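Lmo0181 protein (PDB 5F7V) binds the cyclic glucan cycloalternan as an extracellular lipoprotein and probably delivers it to an ABC transporter for uptake. Local coordinates at residues Thr148-Trp153 with Thr274-His279. Numbering follows the deposited sequence.
Sequences TADWTW and TQKATH. With GLC (alpha-D-glucopyranose), chain B.
Lys276 reaches Asp150 through a single surface salt bridge, a worked example of how a periplasmic-binding-protein fold ties a turn between two helices to the loop that leads into a pocket strand. Lys276 NZ donates to Asp150 OD1 at 2.9 Å, coming in from above the carboxylate plane, 41° out of it. Lys276 NZ also lies 3.5 Å from Ala149 O, where the partial negative charge of the carbonyl may add to the pull of the carboxylate. The lysine spans the gap because its chain is fully extended beyond CG, every torsion from chi2 outward lying near 180°, while Tyr351 touches it from a neighbouring loop.

Behind the acid, Thr148 to Trp151 form a type I beta turn, closed by Trp151 N to Thr148 O. An ST turn overlaps it and probably steadies the backbone from which the carboxylate projects. Thr152 then occupies the N-cap position of helix 153-163, its N bonded to Asp155 OD2, and Trp153 stacks on His214.

Three residues past the lysine, strand 278-287 brings His279 to the glycan. Asn180 O accepts from its NE2, Tyr183 meets the ring edge-to-face, and His279 CE1 lies 3.4 Å from C6 of a glucose unit. In the ST turn, Asp150 N donates to Thr148 OG1 at 3.1 Å, with an N-H...O angle of 143°.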
loop_
_atom_site.group_PDB
_atom_site.type_symbol
_atom_site.label_atom_id
_atom_site.label_comp_id
_atom_site.label_asym_id
_atom_site.label_seq_id
_atom_site.Cartn_x
_atom_site.Cartn_y
_atom_site.Cartn_z
ATOM N N THR A 148 19.800 3.157 -9.504
ATOM C CA THR A 148 20.318 1.817 -9.320
ATOM C C THR A 148 19.861 1.350 -7.953
ATOM O O THR A 148 19.498 2.106 -7.053
ATOM C CB THR A 148 21.857 1.724 -9.380
ATOM O OG1 THR A 148 22.377 2.133 -8.110
ATOM C CG2 THR A 148 22.428 2.575 -10.508
ATOM N N ALA A 149 19.946 0.043 -7.769
ATOM C CA ALA A 149 19.565 -0.629 -6.554
ATOM C C ALA A 149 20.588 -0.369 -5.446
ATOM O O ALA A 149 20.307 -0.693 -4.288
ATOM C CB ALA A 149 19.445 -2.137 -6.809
ATOM N N ASP A 150 21.727 0.223 -5.755
ATOM C CA ASP A 150 22.638 0.565 -4.660
ATOM C C ASP A 150 22.821 2.038 -4.449
ATOM O O ASP A 150 23.672 2.435 -3.657
ATOM C CB ASP A 150 23.911 -0.214 -4.793
ATOM C CG ASP A 150 23.671 -1.675 -4.384
ATOM O OD1 ASP A 150 23.334 -2.137 -3.229
ATOM O OD2 ASP A 150 23.819 -2.432 -5.334
ATOM N N TRP A 151 21.943 2.833 -5.059
ATOM C CA TRP A 151 21.850 4.208 -4.618
ATOM C C TRP A 151 21.529 4.289 -3.126
ATOM O O TRP A 151 20.800 3.462 -2.596
ATOM C CB TRP A 151 20.716 4.847 -5.387
ATOM C CG TRP A 151 21.055 5.476 -6.718
ATOM C CD1 TRP A 151 22.196 5.383 -7.444
ATOM C CD2 TRP A 151 20.189 6.383 -7.419
ATOM N NE1 TRP A 151 22.099 6.191 -8.562
ATOM C CE2 TRP A 151 20.880 6.800 -8.563
ATOM C CE3 TRP A 151 18.902 6.888 -7.167
ATOM C CZ2 TRP A 151 20.302 7.728 -9.466
ATOM C CZ3 TRP A 151 18.325 7.803 -8.099
ATOM C CH2 TRP A 151 19.054 8.179 -9.186
ATOM N N THR A 152 22.037 5.353 -2.513
ATOM C CA THR A 152 21.544 5.803 -1.225
ATOM C C THR A 152 20.805 7.117 -1.431
ATOM O O THR A 152 20.766 7.675 -2.535
ATOM C CB THR A 152 22.654 5.916 -0.159
ATOM O OG1 THR A 152 23.592 6.942 -0.530
ATOM C CG2 THR A 152 23.339 4.589 0.069
ATOM N N TRP A 153 20.212 7.641 -0.356
ATOM C CA TRP A 153 19.475 8.918 -0.475
ATOM C C TRP A 153 20.267 9.980 -1.197
ATOM O O TRP A 153 19.704 10.707 -2.039
ATOM C CB TRP A 153 19.126 9.496 0.888
ATOM C CG TRP A 153 18.136 8.705 1.686
ATOM C CD1 TRP A 153 17.286 7.690 1.294
ATOM C CD2 TRP A 153 17.861 8.953 3.063
ATOM N NE1 TRP A 153 16.531 7.288 2.378
ATOM C CE2 TRP A 153 16.866 8.032 3.477
ATOM C CE3 TRP A 153 18.405 9.835 4.000
ATOM C CZ2 TRP A 153 16.384 8.010 4.796
ATOM C CZ3 TRP A 153 17.948 9.772 5.317
ATOM C CH2 TRP A 153 16.951 8.893 5.673
ATOM N N THR A 274 21.176 4.275 5.981
ATOM C CA THR A 274 21.978 3.266 6.679
ATOM C C THR A 274 21.621 1.849 6.256
ATOM O O THR A 274 22.423 0.914 6.452
ATOM C CB THR A 274 21.787 3.391 8.188
ATOM O OG1 THR A 274 20.422 3.129 8.530
ATOM C CG2 THR A 274 22.260 4.760 8.703
ATOM N N GLN A 275 20.415 1.669 5.725
ATOM C CA GLN A 275 20.013 0.347 5.229
ATOM C C GLN A 275 18.865 0.514 4.288
ATOM O O GLN A 275 18.214 1.551 4.251
ATOM C CB GLN A 275 19.622 -0.590 6.367
ATOM C CG GLN A 275 18.534 -0.034 7.288
ATOM C CD GLN A 275 18.382 -0.787 8.608
ATOM O OE1 GLN A 275 19.306 -1.494 9.065
ATOM N NE2 GLN A 275 17.254 -0.633 9.228
ATOM N N LYS A 276 18.655 -0.518 3.488
ATOM C CA LYS A 276 17.486 -0.586 2.645
ATOM C C LYS A 276 16.266 -0.921 3.480
ATOM O O LYS A 276 16.361 -1.678 4.461
ATOM C CB LYS A 276 17.697 -1.651 1.569
ATOM C CG LYS A 276 18.950 -1.369 0.746
ATOM C CD LYS A 276 19.250 -2.405 -0.315
ATOM C CE LYS A 276 20.517 -2.112 -1.084
ATOM N NZ LYS A 276 20.925 -3.220 -1.977
ATOM N N ALA A 277 15.130 -0.354 3.092
ATOM C CA ALA A 277 13.854 -0.720 3.705
ATOM C C ALA A 277 12.757 -0.423 2.703
ATOM O O ALA A 277 12.704 0.691 2.147
ATOM C CB ALA A 277 13.627 0.028 5.007
ATOM N N THR A 278 11.922 -1.428 2.485
ATOM C CA THR A 278 10.868 -1.325 1.475
ATOM C C THR A 278 9.538 -1.693 2.104
ATOM O O THR A 278 9.414 -2.403 3.117
ATOM C CB THR A 278 11.174 -2.264 0.326
ATOM O OG1 THR A 278 11.308 -3.584 0.853
ATOM C CG2 THR A 278 12.466 -1.792 -0.383
ATOM N N HIS A 279 8.507 -1.125 1.517
ATOM C CA HIS A 279 7.129 -1.403 1.958
ATOM C C HIS A 279 6.713 -2.816 1.594
ATOM O O HIS A 279 7.121 -3.392 0.605
ATOM C CB HIS A 279 6.172 -0.431 1.289
ATOM C CG HIS A 279 6.000 0.840 2.051
ATOM N ND1 HIS A 279 6.051 2.078 1.455
ATOM C CD2 HIS A 279 5.701 1.059 3.352
ATOM C CE1 HIS A 279 5.796 3.003 2.361
ATOM N NE2 HIS A 279 5.571 2.409 3.510
HETATM C C1 GLC B . -0.740 4.327 1.097
HETATM C C2 GLC B . -1.004 5.480 0.138
HETATM C C3 GLC B . -0.122 5.309 -1.099
HETATM C C4 GLC B . 1.332 5.225 -0.673
HETATM C C5 GLC B . 1.542 4.188 0.440
HETATM C C6 GLC B . 2.928 4.241 1.089
HETATM O O2 GLC B . -2.395 5.544 -0.221
HETATM O O3 GLC B . -0.350 6.463 -1.921
HETATM O O4 GLC B . 2.155 4.820 -1.780
HETATM O O5 GLC B . 0.619 4.326 1.521
HETATM O O6 GLC B . 3.124 5.537 1.643
#